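Local coordinates for protein 401aa long hypothetical glucose-1-phosphate thymidylyltransferase (Sulfolobus tokodaii, PDB 2GGO) that probably works as a bifunctional enzyme of UDP-N-acetylglucosamine and UDP-N-acetylgalactosamine synthesis, joining a nucleotidyltransferase section to a hexapeptide-repeat transferase section, at residues His19-Ala24 with Val299-Ser304; Glu105-Asn110 with Lys198-Glu203; Tyr161-Asp166 with Asn189-Asp194; Met207-Pro212 with Ile216-Trp221; Ser310-Ser315 with Val321-Gly326. All blocks are in the same frame, centred on the assembly; numbering follows the deposited sequence.

Contact 1. Residues His19-Ala24 with Val299-Ser304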
# COMPACT_ATOMS: atom_id res chain seq x y z
N HIS A 19 -11.16 -4.65 -2.83
CA HIS A 19 -12.29 -5.35 -3.35
C HIS A 19 -11.99 -5.99 -4.68
O HIS A 19 -12.66 -6.96 -5.05
CB HIS A 19 -13.44 -4.37 -3.53
CG HIS A 19 -14.09 -3.97 -2.26
ND1 HIS A 19 -14.98 -2.93 -2.20
CD2 HIS A 19 -14.03 -4.49 -1.01
CE1 HIS A 19 -15.46 -2.83 -0.97
NE2 HIS A 19 -14.88 -3.75 -0.22
N THR A 20 -11.04 -5.45 -5.43
CA THR A 20 -10.79 -5.96 -6.75
C THR A 20 -9.34 -6.43 -7.01
O THR A 20 -9.05 -6.99 -8.07
CB THR A 20 -11.12 -4.93 -7.80
OG1 THR A 20 -10.30 -3.81 -7.55
CG2 THR A 20 -12.64 -4.53 -7.73
N ARG A 21 -8.42 -6.20 -6.08
CA ARG A 21 -7.01 -6.59 -6.27
C ARG A 21 -6.44 -6.93 -4.88
O ARG A 21 -6.95 -6.42 -3.88
CB ARG A 21 -6.22 -5.49 -6.99
CG ARG A 21 -5.62 -4.43 -6.08
CD ARG A 21 -4.68 -3.52 -6.86
NE ARG A 21 -5.44 -2.62 -7.74
CZ ARG A 21 -4.97 -2.03 -8.82
NH1 ARG A 21 -3.71 -2.19 -9.20
NH2 ARG A 21 -5.77 -1.25 -9.54
N PRO A 22 -5.48 -7.89 -4.79
CA PRO A 22 -4.84 -8.18 -3.48
C PRO A 22 -3.96 -7.03 -3.09
O PRO A 22 -3.47 -6.35 -3.98
CB PRO A 22 -3.99 -9.46 -3.75
CG PRO A 22 -4.42 -9.96 -5.09
CD PRO A 22 -5.00 -8.79 -5.85
N LYS A 23 -3.77 -6.75 -1.81
CA LYS A 23 -2.93 -5.57 -1.50
C LYS A 23 -1.55 -5.53 -2.12
O LYS A 23 -0.97 -4.46 -2.26
CB LYS A 23 -2.76 -5.31 -0.02
CG LYS A 23 -3.21 -6.46 0.83
CD LYS A 23 -2.13 -6.81 1.86
CE LYS A 23 -2.42 -8.20 2.50
NZ LYS A 23 -2.05 -8.24 3.96
N ALA A 24 -1.01 -6.71 -2.48
CA ALA A 24 0.34 -6.81 -3.04
C ALA A 24 0.39 -6.07 -4.35
O ALA A 24 1.46 -5.68 -4.82
CB ALA A 24 0.69 -8.28 -3.27
N VAL A 299 -4.19 9.63 -5.79
CA VAL A 299 -3.72 8.53 -6.56
C VAL A 299 -4.93 8.05 -7.30
O VAL A 299 -5.96 7.70 -6.69
CB VAL A 299 -3.18 7.41 -5.63
CG1 VAL A 299 -2.56 6.29 -6.45
CG2 VAL A 299 -2.12 8.04 -4.65
N ILE A 300 -4.84 8.07 -8.60
CA ILE A 300 -5.98 7.66 -9.44
C ILE A 300 -5.41 6.54 -10.32
O ILE A 300 -4.50 6.74 -11.10
CB ILE A 300 -6.51 8.88 -10.27
CG1 ILE A 300 -7.04 10.01 -9.34
CG2 ILE A 300 -7.62 8.50 -11.19
CD1 ILE A 300 -7.29 11.37 -10.10
N MET A 301 -5.94 5.34 -10.11
CA MET A 301 -5.43 4.13 -10.71
C MET A 301 -5.87 3.92 -12.16
O MET A 301 -6.52 4.78 -12.79
CB MET A 301 -5.74 2.93 -9.79
CG MET A 301 -5.10 3.06 -8.39
SD MET A 301 -5.54 1.82 -7.17
CE MET A 301 -4.70 2.54 -5.76
N GLU A 302 -5.51 2.76 -12.68
CA GLU A 302 -5.45 2.46 -14.12
C GLU A 302 -6.76 2.73 -14.86
O GLU A 302 -7.78 2.14 -14.51
CB GLU A 302 -5.13 0.96 -14.31
CG GLU A 302 -3.81 0.50 -13.70
CD GLU A 302 -3.90 -0.01 -12.26
OE1 GLU A 302 -4.89 0.26 -11.57
OE2 GLU A 302 -2.95 -0.70 -11.80
N GLY A 303 -6.69 3.49 -15.95
CA GLY A 303 -7.84 3.70 -16.82
C GLY A 303 -9.03 4.43 -16.19
O GLY A 303 -10.10 4.45 -16.75
N SER A 304 -8.85 5.01 -15.01
CA SER A 304 -9.93 5.80 -14.37
C SER A 304 -10.11 7.14 -15.00
O SER A 304 -9.17 7.72 -15.47
CB SER A 304 -9.68 5.95 -12.90
OG SER A 304 -9.98 4.70 -12.29
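R21 lays one face of its guanidinium over the sulfur of M301, with NH2 3.9 Å from SD, while the end of the same group meets the carboxylate of E302 edge to edge. The grip is end-on and two-pronged: NH2 of R21 donates to OE1 of E302 at 2.7 Å, and NH1 of R21 donates to OE2 of E302 at 3.1 Å. Both bonds are nearly straight and leave in the guanidinium plane, and the two flat groups lie only 17° apart. OE2 is met on its syn lone pair, whereas OE1 is approached 22° out of the carboxylate plane. CA of R21 and CA of M301 are 11.7 Å apart, a span that suits arginine: the long chain, bent at chi3, turns its guanidinium end toward E302. A type II turn from M301 to S304 presents the glutamate; G303, with positive phi, suits its third position. R21 NH2 also salt-bridges E319, and NH1 reaches the carbonyl of F25. The pair joins the nucleotidyltransferase section to a coil of the left-handed beta-helix formed by the hexapeptide repeats. Two carboxylates around one buried arginine would probably hold it charged, and the paired bonds fix the rotation of its guanidinium.

Contact 2. Residues Glu105-Asn110 with Lys198-Glu203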
# COMPACT_ATOMS: atom_id res chain seq x y z
N GLU A 105 17.16 -1.96 -0.52
CA GLU A 105 17.42 -3.37 -0.26
C GLU A 105 18.76 -3.60 0.49
O GLU A 105 19.08 -4.74 0.84
CB GLU A 105 17.38 -4.17 -1.56
CG GLU A 105 18.61 -4.07 -2.45
CD GLU A 105 18.83 -2.70 -3.03
OE1 GLU A 105 17.99 -1.79 -2.81
OE2 GLU A 105 19.85 -2.53 -3.73
N LYS A 106 19.51 -2.52 0.72
CA LYS A 106 20.82 -2.59 1.35
C LYS A 106 20.81 -3.39 2.64
O LYS A 106 21.80 -3.99 3.00
CB LYS A 106 21.38 -1.19 1.60
CG LYS A 106 21.43 -0.34 0.35
CD LYS A 106 22.36 0.86 0.51
CE LYS A 106 22.22 1.82 -0.68
NZ LYS A 106 22.92 3.13 -0.45
N GLU A 107 19.68 -3.42 3.31
CA GLU A 107 19.60 -4.15 4.56
C GLU A 107 19.37 -5.62 4.32
O GLU A 107 19.82 -6.45 5.09
CB GLU A 107 18.45 -3.60 5.41
CG GLU A 107 18.32 -2.10 5.36
CD GLU A 107 19.36 -1.41 6.23
OE1 GLU A 107 20.16 -2.14 6.91
OE2 GLU A 107 19.37 -0.15 6.22
N ILE A 108 18.65 -5.93 3.24
CA ILE A 108 18.38 -7.31 2.90
C ILE A 108 19.66 -7.96 2.40
O ILE A 108 20.02 -9.03 2.86
CB ILE A 108 17.27 -7.43 1.85
CG1 ILE A 108 15.92 -7.08 2.48
CG2 ILE A 108 17.22 -8.84 1.27
CD1 ILE A 108 14.86 -6.83 1.47
N CYS A 109 20.36 -7.32 1.49
CA CYS A 109 21.61 -7.86 0.99
C CYS A 109 22.57 -8.17 2.16
O CYS A 109 23.42 -9.07 2.10
CB CYS A 109 22.25 -6.86 0.05
SG CYS A 109 21.31 -6.42 -1.43
N ASN A 110 22.40 -7.44 3.22
CA ASN A 110 23.29 -7.50 4.32
C ASN A 110 22.91 -8.68 5.23
O ASN A 110 23.76 -9.52 5.59
CB ASN A 110 23.16 -6.15 5.00
CG ASN A 110 24.15 -5.94 6.08
OD1 ASN A 110 24.81 -4.88 6.13
ND2 ASN A 110 24.27 -6.92 6.99
N LYS A 198 20.11 -11.68 15.79
CA LYS A 198 20.65 -10.32 15.53
C LYS A 198 19.54 -9.32 15.24
O LYS A 198 18.42 -9.69 14.91
CB LYS A 198 21.59 -10.34 14.32
CG LYS A 198 23.03 -10.68 14.60
CD LYS A 198 23.96 -10.23 13.44
CE LYS A 198 24.12 -8.70 13.36
NZ LYS A 198 25.12 -8.26 12.33
N VAL A 199 19.84 -8.05 15.39
CA VAL A 199 18.90 -7.02 15.04
C VAL A 199 19.69 -5.97 14.27
O VAL A 199 20.59 -5.32 14.83
CB VAL A 199 18.15 -6.42 16.28
CG1 VAL A 199 17.61 -5.03 16.00
CG2 VAL A 199 17.00 -7.31 16.73
N ILE A 200 19.38 -5.86 12.97
CA ILE A 200 19.89 -4.78 12.11
C ILE A 200 18.87 -3.64 12.12
O ILE A 200 17.66 -3.88 12.04
CB ILE A 200 20.12 -5.22 10.63
CG1 ILE A 200 20.44 -6.71 10.51
CG2 ILE A 200 21.16 -4.30 9.93
CD1 ILE A 200 21.71 -7.16 11.18
N GLU A 201 19.37 -2.42 12.24
CA GLU A 201 18.50 -1.27 12.26
C GLU A 201 18.38 -0.77 10.83
O GLU A 201 19.39 -0.47 10.17
CB GLU A 201 19.07 -0.17 13.17
CG GLU A 201 18.03 0.85 13.65
CD GLU A 201 18.63 2.22 13.98
OE1 GLU A 201 19.80 2.29 14.44
OE2 GLU A 201 17.93 3.24 13.75
N TYR A 202 17.13 -0.74 10.34
CA TYR A 202 16.82 -0.21 9.02
C TYR A 202 17.08 1.29 8.95
O TYR A 202 16.64 2.03 9.84
CB TYR A 202 15.36 -0.51 8.65
CG TYR A 202 15.06 -0.12 7.23
CD1 TYR A 202 15.59 -0.85 6.16
CD2 TYR A 202 14.29 0.99 6.94
CE1 TYR A 202 15.34 -0.49 4.85
CE2 TYR A 202 14.04 1.35 5.62
CZ TYR A 202 14.57 0.61 4.59
OH TYR A 202 14.33 0.95 3.29
N GLU A 203 17.76 1.76 7.91
CA GLU A 203 18.05 3.19 7.87
C GLU A 203 17.19 4.16 6.99
O GLU A 203 16.71 5.19 7.52
CB GLU A 203 19.56 3.49 7.89
CG GLU A 203 20.12 3.22 9.33
CD GLU A 203 21.23 4.17 9.78
OE1 GLU A 203 20.99 4.94 10.74
OE2 GLU A 203 22.33 4.14 9.17
O HOH W 1 24.86 -7.47 10.03
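The carboxylate oxygen OE2 of E107 accepts a hydrogen bond from the backbone N of E203 at 3.0 Å, with an N-H...O angle of 156°. The donor arrives from above the carboxylate plane, 51° out of it. Glutamate suits this place because its chain, bent at chi2 (-77°), folds back from the first turn of helix 106-111 and carries an acceptor to the backbone N-H of E203. Its other oxygen, OE1, lies 3.8 Å from CG2 of I200, which slides past it in the opposite direction and contributes an apolar flank. Y202 crosses the glutamate at about a right angle, although the modelled gap between E107 CG and the ring is too short to be trusted. The tyrosine hydroxyl is hydrogen-bonded to O of Y205, N of N104 and OG of S103, so the ring is tied to the chain leading into the helix. Two residues on from E107, C109 is joined to C44 by a disulfide. E201 turns the other way, to a salt bridge with K123. Helix 106-111 covers the sheet face near its outermost strand 197-201, in a mixed sheet flanked by helices as in the GT-A nucleotidyltransferase fold.

Contact 3. Residues Tyr161-Asp166 with Asn189-Asp194; sequences YKLNSD and NLMAKD
M191 reaches from its helix to L163, near the end of strand 155-164, and to D166 just beyond it, and its thioether is the packed part of an otherwise loose contact. The methyl CE of M191 stands 4.4 Å from CD2 of L163, and its sulfur SD lies 4.3 Å from CB of D166. With CG anti to the backbone N (chi1 -169°) the chain runs straight out from the helix, then folds at chi3 (73°) so that the methyl drops toward the leucine. A flexible, unbranched side chain suits this task, since the nearest CA atoms, CA of D166 and CA of M191, are 8.0 Å apart. L163 and M191 are buried and make an apolar pair; D166 is partly exposed and offers its CB to the sulfur.

Beyond the methionine the character changes. K193 and D194, just after it in the helix, lie at the surface, where K193 NZ reaches the carbonyl of S142 and D194 OD2 is hydrogen-bonded to OH of Y170. Strand 155-164 runs between strands 92-97 and 117-123 of the mixed sheet, and helix 184-194 packs over it, with M191 also touching N117 of strand 117-123 and I167 and Y170 of helix 166-173.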
# COMPACT_ATOMS: atom_id res chain seq x y z
N TYR A 161 12.67 -10.70 7.86
CA TYR A 161 13.33 -11.73 8.63
C TYR A 161 14.29 -12.53 7.79
O TYR A 161 14.04 -12.77 6.62
CB TYR A 161 12.29 -12.73 9.15
CG TYR A 161 11.20 -12.13 9.99
CD1 TYR A 161 9.93 -12.69 10.00
CD2 TYR A 161 11.43 -10.99 10.77
CE1 TYR A 161 8.90 -12.14 10.79
CE2 TYR A 161 10.41 -10.42 11.56
CZ TYR A 161 9.15 -11.02 11.59
OH TYR A 161 8.13 -10.48 12.37
N LYS A 162 15.38 -12.97 8.40
CA LYS A 162 16.25 -14.00 7.82
C LYS A 162 16.33 -15.10 8.88
O LYS A 162 17.01 -14.95 9.91
CB LYS A 162 17.64 -13.43 7.49
CG LYS A 162 18.44 -14.14 6.44
CD LYS A 162 18.98 -15.50 6.90
CE LYS A 162 20.02 -15.37 8.02
NZ LYS A 162 20.67 -16.66 8.46
N LEU A 163 15.61 -16.19 8.63
CA LEU A 163 15.40 -17.21 9.64
C LEU A 163 15.91 -18.54 9.13
O LEU A 163 15.78 -18.85 7.93
CB LEU A 163 13.91 -17.33 10.02
CG LEU A 163 13.16 -16.08 10.54
CD1 LEU A 163 11.70 -16.37 10.65
CD2 LEU A 163 13.70 -15.56 11.86
N ASN A 164 16.52 -19.29 10.05
CA ASN A 164 16.96 -20.65 9.77
C ASN A 164 15.90 -21.69 10.15
O ASN A 164 14.98 -21.39 10.93
CB ASN A 164 18.29 -20.92 10.47
CG ASN A 164 19.23 -19.75 10.36
OD1 ASN A 164 19.53 -19.27 9.27
ND2 ASN A 164 19.71 -19.28 11.50
N SER A 165 16.00 -22.89 9.59
CA SER A 165 15.01 -23.94 9.80
C SER A 165 14.66 -24.24 11.29
O SER A 165 13.68 -24.94 11.56
CB SER A 165 15.43 -25.21 9.06
OG SER A 165 16.84 -25.38 9.13
N ASP A 166 15.43 -23.71 12.24
CA ASP A 166 15.10 -23.78 13.67
C ASP A 166 13.79 -23.10 14.00
O ASP A 166 13.24 -23.32 15.08
CB ASP A 166 16.15 -23.08 14.53
CG ASP A 166 17.54 -23.37 14.10
OD1 ASP A 166 17.76 -24.49 13.58
OD2 ASP A 166 18.41 -22.47 14.27
N ASN A 189 10.17 -15.33 19.65
CA ASN A 189 10.42 -14.91 21.03
C ASN A 189 10.98 -15.99 21.96
O ASN A 189 11.83 -15.70 22.81
CB ASN A 189 9.20 -14.22 21.62
CG ASN A 189 9.35 -12.71 21.62
OD1 ASN A 189 8.37 -11.98 21.57
ND2 ASN A 189 10.59 -12.24 21.66
N LEU A 190 10.52 -17.23 21.77
CA LEU A 190 11.12 -18.40 22.43
C LEU A 190 12.53 -18.68 21.89
O LEU A 190 13.45 -18.96 22.66
CB LEU A 190 10.27 -19.66 22.27
CG LEU A 190 8.76 -19.70 21.97
CD1 LEU A 190 8.40 -21.16 21.70
CD2 LEU A 190 7.87 -19.08 23.07
N MET A 191 12.67 -18.63 20.57
CA MET A 191 13.95 -18.86 19.90
C MET A 191 15.01 -17.86 20.35
O MET A 191 16.16 -18.23 20.53
CB MET A 191 13.78 -18.82 18.37
CG MET A 191 15.00 -19.32 17.58
SD MET A 191 14.91 -19.11 15.79
CE MET A 191 15.14 -17.34 15.63
N ALA A 192 14.60 -16.61 20.55
CA ALA A 192 15.50 -15.54 21.00
C ALA A 192 16.10 -15.81 22.40
O ALA A 192 17.11 -15.21 22.78
CB ALA A 192 14.79 -14.18 20.97
N LYS A 193 15.46 -16.72 23.15
CA LYS A 193 15.97 -17.13 24.46
C LYS A 193 17.12 -18.13 24.33
O LYS A 193 18.15 -17.99 25.00
CB LYS A 193 14.85 -17.68 25.33
CG LYS A 193 13.77 -16.63 25.63
CD LYS A 193 14.39 -15.36 26.24
CE LYS A 193 13.65 -14.09 25.81
NZ LYS A 193 14.49 -12.87 26.11
N ASP A 194 16.95 -19.12 23.45
CA ASP A 194 17.99 -20.12 23.18
C ASP A 194 18.99 -19.58 22.16
O ASP A 194 20.21 -19.56 22.39
CB ASP A 194 17.35 -21.42 22.64
CG ASP A 194 15.97 -21.71 23.25
OD1 ASP A 194 15.43 -20.86 24.01
OD2 ASP A 194 15.41 -22.80 22.95

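Contact 4. Residues Met207-Pro212 with Ile216-Trp221; sequences MDIGKP and IDVNKW
The flat carboxylate of D217 meets the methyl end of M207: CE of M207 is 4.0 Å from OD2 and 3.8 Å from CB of D217, the two side chains crossing at about a right angle. Another flat group of the helix, the indole of W221, stacks instead on the ring of Y205. The methionine gets to the aspartate because its chain bends twice, at chi2 (62°) and chi3 (75°), which lets one residue serve two neighbours. Its CG presses on CG1 of V218 at 3.4 Å, tighter than usual for two carbons, and its CB follows at 3.6 Å. From the turn just after the strand, CD1 of I209 touches CG2 of V218 at 4.0 Å, so that the two branches of the valine each have an apolar partner.

This is a strand-loop-helix unit of the nucleotidyltransferase section: strand 206-208 pairs antiparallel with 100-102, I209 centres an inverse gamma turn, and helix 212-225 follows, held against the beta-helix by the salt bridge of K220 with E297. G210 suits its place because a CB there would crowd OD2 of D208, and P212, lacking an N-H, suits the first turn of the helix. The side chain of P212 lies about 6 Å from that of R13, which probably binds the nucleoside triphosphate, and G210 O receives a weak hydrogen bond from R13 NH1.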
# COMPACT_ATOMS: atom_id res chain seq x y z
N MET A 207 7.34 1.84 5.34
CA MET A 207 5.94 2.14 5.58
C MET A 207 5.21 0.82 5.49
O MET A 207 5.36 0.13 4.52
CB MET A 207 5.45 3.09 4.48
CG MET A 207 3.93 3.49 4.51
SD MET A 207 3.45 4.37 6.01
CE MET A 207 4.18 5.99 5.69
N ASP A 208 4.44 0.41 6.49
CA ASP A 208 3.50 -0.66 6.15
C ASP A 208 2.25 -0.02 5.56
O ASP A 208 1.74 0.99 6.07
CB ASP A 208 3.19 -1.61 7.31
CG ASP A 208 2.31 -0.99 8.32
OD1 ASP A 208 2.47 0.24 8.50
OD2 ASP A 208 1.49 -1.72 8.93
N ILE A 209 1.78 -0.58 4.46
CA ILE A 209 0.65 0.02 3.82
C ILE A 209 -0.53 -0.65 4.50
O ILE A 209 -1.05 -1.62 4.01
CB ILE A 209 0.72 -0.19 2.34
CG1 ILE A 209 1.94 0.53 1.78
CG2 ILE A 209 -0.53 0.34 1.66
CD1 ILE A 209 2.23 0.07 0.40
N GLY A 210 -0.89 -0.14 5.66
CA GLY A 210 -1.91 -0.77 6.48
C GLY A 210 -3.21 -0.00 6.61
O GLY A 210 -4.14 -0.45 7.29
N LYS A 211 -3.30 1.16 5.99
CA LYS A 211 -4.55 1.93 6.00
C LYS A 211 -4.64 2.72 4.71
O LYS A 211 -3.60 3.01 4.08
CB LYS A 211 -4.64 2.75 7.30
CG LYS A 211 -4.88 1.83 8.55
CD LYS A 211 -5.00 2.58 9.85
CE LYS A 211 -3.65 3.13 10.31
NZ LYS A 211 -3.22 2.54 11.61
N PRO A 212 -5.88 2.99 4.21
CA PRO A 212 -5.97 3.43 2.80
C PRO A 212 -5.22 4.72 2.52
O PRO A 212 -4.61 4.86 1.46
CB PRO A 212 -7.49 3.56 2.53
CG PRO A 212 -8.13 2.80 3.63
CD PRO A 212 -7.21 2.91 4.83
N ILE A 216 -1.53 7.01 -0.30
CA ILE A 216 -1.08 8.38 -0.57
C ILE A 216 0.35 8.60 -0.02
O ILE A 216 1.23 8.98 -0.73
CB ILE A 216 -2.07 9.48 -0.08
CG1 ILE A 216 -3.49 9.21 -0.66
CG2 ILE A 216 -1.62 10.78 -0.69
CD1 ILE A 216 -4.72 9.90 0.09
N ASP A 217 0.54 8.35 1.25
CA ASP A 217 1.87 8.32 1.85
C ASP A 217 2.94 7.73 0.90
O ASP A 217 3.81 8.47 0.40
CB ASP A 217 1.80 7.54 3.17
CG ASP A 217 0.90 8.19 4.17
OD1 ASP A 217 0.53 9.35 3.94
OD2 ASP A 217 0.52 7.56 5.20
N VAL A 218 2.88 6.43 0.58
CA VAL A 218 4.03 5.89 -0.24
C VAL A 218 4.16 6.45 -1.65
O VAL A 218 5.26 6.54 -2.25
CB VAL A 218 4.10 4.33 -0.26
CG1 VAL A 218 4.20 3.81 1.13
CG2 VAL A 218 2.84 3.78 -0.87
N ASN A 219 3.04 6.82 -2.24
CA ASN A 219 3.10 7.28 -3.62
C ASN A 219 3.69 8.65 -3.60
O ASN A 219 4.42 9.02 -4.52
CB ASN A 219 1.67 7.32 -4.20
CG ASN A 219 1.34 6.16 -5.04
OD1 ASN A 219 1.69 6.11 -6.20
ND2 ASN A 219 0.64 5.20 -4.47
N LYS A 220 3.43 9.40 -2.52
CA LYS A 220 4.06 10.73 -2.39
C LYS A 220 5.56 10.57 -2.23
O LYS A 220 6.35 11.11 -3.00
CB LYS A 220 3.50 11.48 -1.20
CG LYS A 220 2.14 12.15 -1.45
CD LYS A 220 1.72 12.84 -0.21
CE LYS A 220 2.49 14.17 -0.07
NZ LYS A 220 1.94 14.76 1.15
N TRP A 221 5.96 9.73 -1.27
CA TRP A 221 7.40 9.41 -1.16
C TRP A 221 8.06 9.02 -2.49
O TRP A 221 9.07 9.59 -2.91
CB TRP A 221 7.62 8.32 -0.12
CG TRP A 221 9.09 8.24 0.20
CD1 TRP A 221 9.76 8.98 1.13
CD2 TRP A 221 10.07 7.43 -0.47
NE1 TRP A 221 11.10 8.65 1.10
CE2 TRP A 221 11.32 7.71 0.12
CE3 TRP A 221 10.02 6.47 -1.49
CZ2 TRP A 221 12.50 7.06 -0.27
CZ3 TRP A 221 11.16 5.86 -1.89
CH2 TRP A 221 12.40 6.15 -1.29

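Contact 5. Residues Ser310-Ser315 with Val321-Gly326; sequences SYVGDS and VNFGAG
The backbones of S310 and G326 approach to 5.3 Å between CA atoms, without a hydrogen bond across the two segments, and diverge on the way to strands 311-313 and 322-323. These short strands belong to two different parallel sheets of the left-handed beta-helix built by hexapeptide repeats, and the chain between them turns through strand 316-317, so the contact runs across the inside of the coil from one wall to another.

F323 points into that interior. Its CE2 lies 4.1 Å from CG2 of V312, the two side chains crossing obliquely, with the methyl neither over the face nor at the edge of the ring. The valine puts CG1 anti to its backbone N (chi1 -176°), leaving CG2 beside that N as the branch that meets the phenylalanine. A beta-branched residue and a broad ring suit the buried interior, where F323 also touches I306 and T365. At the ring edge, near its plane, OG of S310 stands 4.3 Å from CD2 of F323; this small polar group finds its main partner in the carbonyl of T327.

The corner has its own demands. G326, with phi 85°, occupies a conformation easy for a residue without a side chain. A water donates to the carbonyl O of F323 at 3.2 Å and, weakly, to OG of S310 at 3.5 Å.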
# COMPACT_ATOMS: atom_id res chain seq x y z
N SER A 310 -14.97 18.69 -12.12
CA SER A 310 -14.65 17.89 -10.96
C SER A 310 -13.42 18.36 -10.18
O SER A 310 -12.41 18.92 -10.75
CB SER A 310 -14.59 16.43 -11.41
OG SER A 310 -15.93 15.87 -11.34
N TYR A 311 -13.49 18.24 -8.85
CA TYR A 311 -12.35 18.47 -8.02
C TYR A 311 -12.07 17.14 -7.29
O TYR A 311 -12.96 16.62 -6.63
CB TYR A 311 -12.71 19.57 -6.95
CG TYR A 311 -11.56 19.78 -5.98
CD1 TYR A 311 -10.32 20.09 -6.44
CD2 TYR A 311 -11.71 19.48 -4.67
CE1 TYR A 311 -9.24 20.15 -5.55
CE2 TYR A 311 -10.72 19.59 -3.80
CZ TYR A 311 -9.49 19.94 -4.21
OH TYR A 311 -8.47 20.01 -3.28
N VAL A 312 -10.83 16.62 -7.35
CA VAL A 312 -10.41 15.44 -6.55
C VAL A 312 -9.26 15.87 -5.70
O VAL A 312 -8.22 16.20 -6.23
CB VAL A 312 -9.98 14.23 -7.47
CG1 VAL A 312 -9.64 12.97 -6.73
CG2 VAL A 312 -11.12 13.89 -8.44
N GLY A 313 -9.39 15.87 -4.38
CA GLY A 313 -8.31 16.38 -3.52
C GLY A 313 -8.11 15.31 -2.49
O GLY A 313 -9.07 14.60 -2.19
N ASP A 314 -6.85 14.97 -2.17
CA ASP A 314 -6.51 14.02 -1.10
C ASP A 314 -7.21 12.69 -1.12
O ASP A 314 -7.58 12.15 -0.06
CB ASP A 314 -6.82 14.65 0.20
CG ASP A 314 -6.10 15.99 0.36
OD1 ASP A 314 -4.86 15.89 0.58
OD2 ASP A 314 -6.74 17.11 0.24
N SER A 315 -7.38 12.13 -2.27
CA SER A 315 -8.14 10.90 -2.40
C SER A 315 -7.40 9.76 -3.04
O SER A 315 -6.34 9.96 -3.63
CB SER A 315 -9.37 11.20 -3.23
OG SER A 315 -9.96 12.45 -2.74
N VAL A 321 -12.69 3.69 -12.75
CA VAL A 321 -13.73 4.50 -12.14
C VAL A 321 -14.10 5.55 -13.15
O VAL A 321 -13.25 5.93 -13.96
CB VAL A 321 -13.28 5.12 -10.79
CG1 VAL A 321 -14.50 6.02 -10.09
CG2 VAL A 321 -12.99 3.95 -9.80
N ASN A 322 -15.38 5.93 -13.21
CA ASN A 322 -15.76 7.08 -14.06
C ASN A 322 -16.46 8.07 -13.21
O ASN A 322 -17.36 7.70 -12.61
CB ASN A 322 -16.71 6.70 -15.24
CG ASN A 322 -16.07 5.65 -16.19
OD1 ASN A 322 -15.16 5.94 -16.96
ND2 ASN A 322 -16.52 4.39 -16.07
N PHE A 323 -16.06 9.35 -13.27
CA PHE A 323 -16.82 10.38 -12.60
C PHE A 323 -17.81 10.96 -13.48
O PHE A 323 -17.45 11.54 -14.50
CB PHE A 323 -15.94 11.53 -11.97
CG PHE A 323 -15.50 11.17 -10.57
CD1 PHE A 323 -15.68 9.85 -10.15
CD2 PHE A 323 -14.97 12.07 -9.68
CE1 PHE A 323 -15.31 9.47 -8.82
CE2 PHE A 323 -14.59 11.71 -8.41
CZ PHE A 323 -14.74 10.40 -8.00
N GLY A 324 -19.07 10.91 -13.09
CA GLY A 324 -19.95 11.89 -13.79
C GLY A 324 -19.63 13.36 -13.59
O GLY A 324 -19.18 13.80 -12.48
N ALA A 325 -19.93 14.14 -14.62
CA ALA A 325 -19.86 15.63 -14.61
C ALA A 325 -20.35 16.11 -13.34
O ALA A 325 -21.40 15.61 -12.79
CB ALA A 325 -20.59 16.32 -15.78
N GLY A 326 -19.51 16.88 -12.72
CA GLY A 326 -19.88 17.55 -11.47
C GLY A 326 -19.71 16.77 -10.20
O GLY A 326 -20.16 17.27 -9.24
O HOH W 2 -15.92 14.33 -14.43

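Contacts 1, 4 and 5 meet where the nucleotidyltransferase section leans on the beta-helix. V299 CG2 of contact 1 packs on N219 CB of contact 4 at 3.9 Å, and I216 CD1 of contact 4 lies 3.6 Å from D314 O of contact 5. S304 OG of contact 1 and V321 N of contact 5 probably share a hydrogen bond, linking successive parts of the beta-helix. Contacts 2 and 3, their centres 17 Å apart, both reach the mixed sheet of the transferase section; contact 3 is about 49 Å from contact 5, centre to centre. Near the probable nucleotide site, the side chain of R21 is about 9 Å from G11.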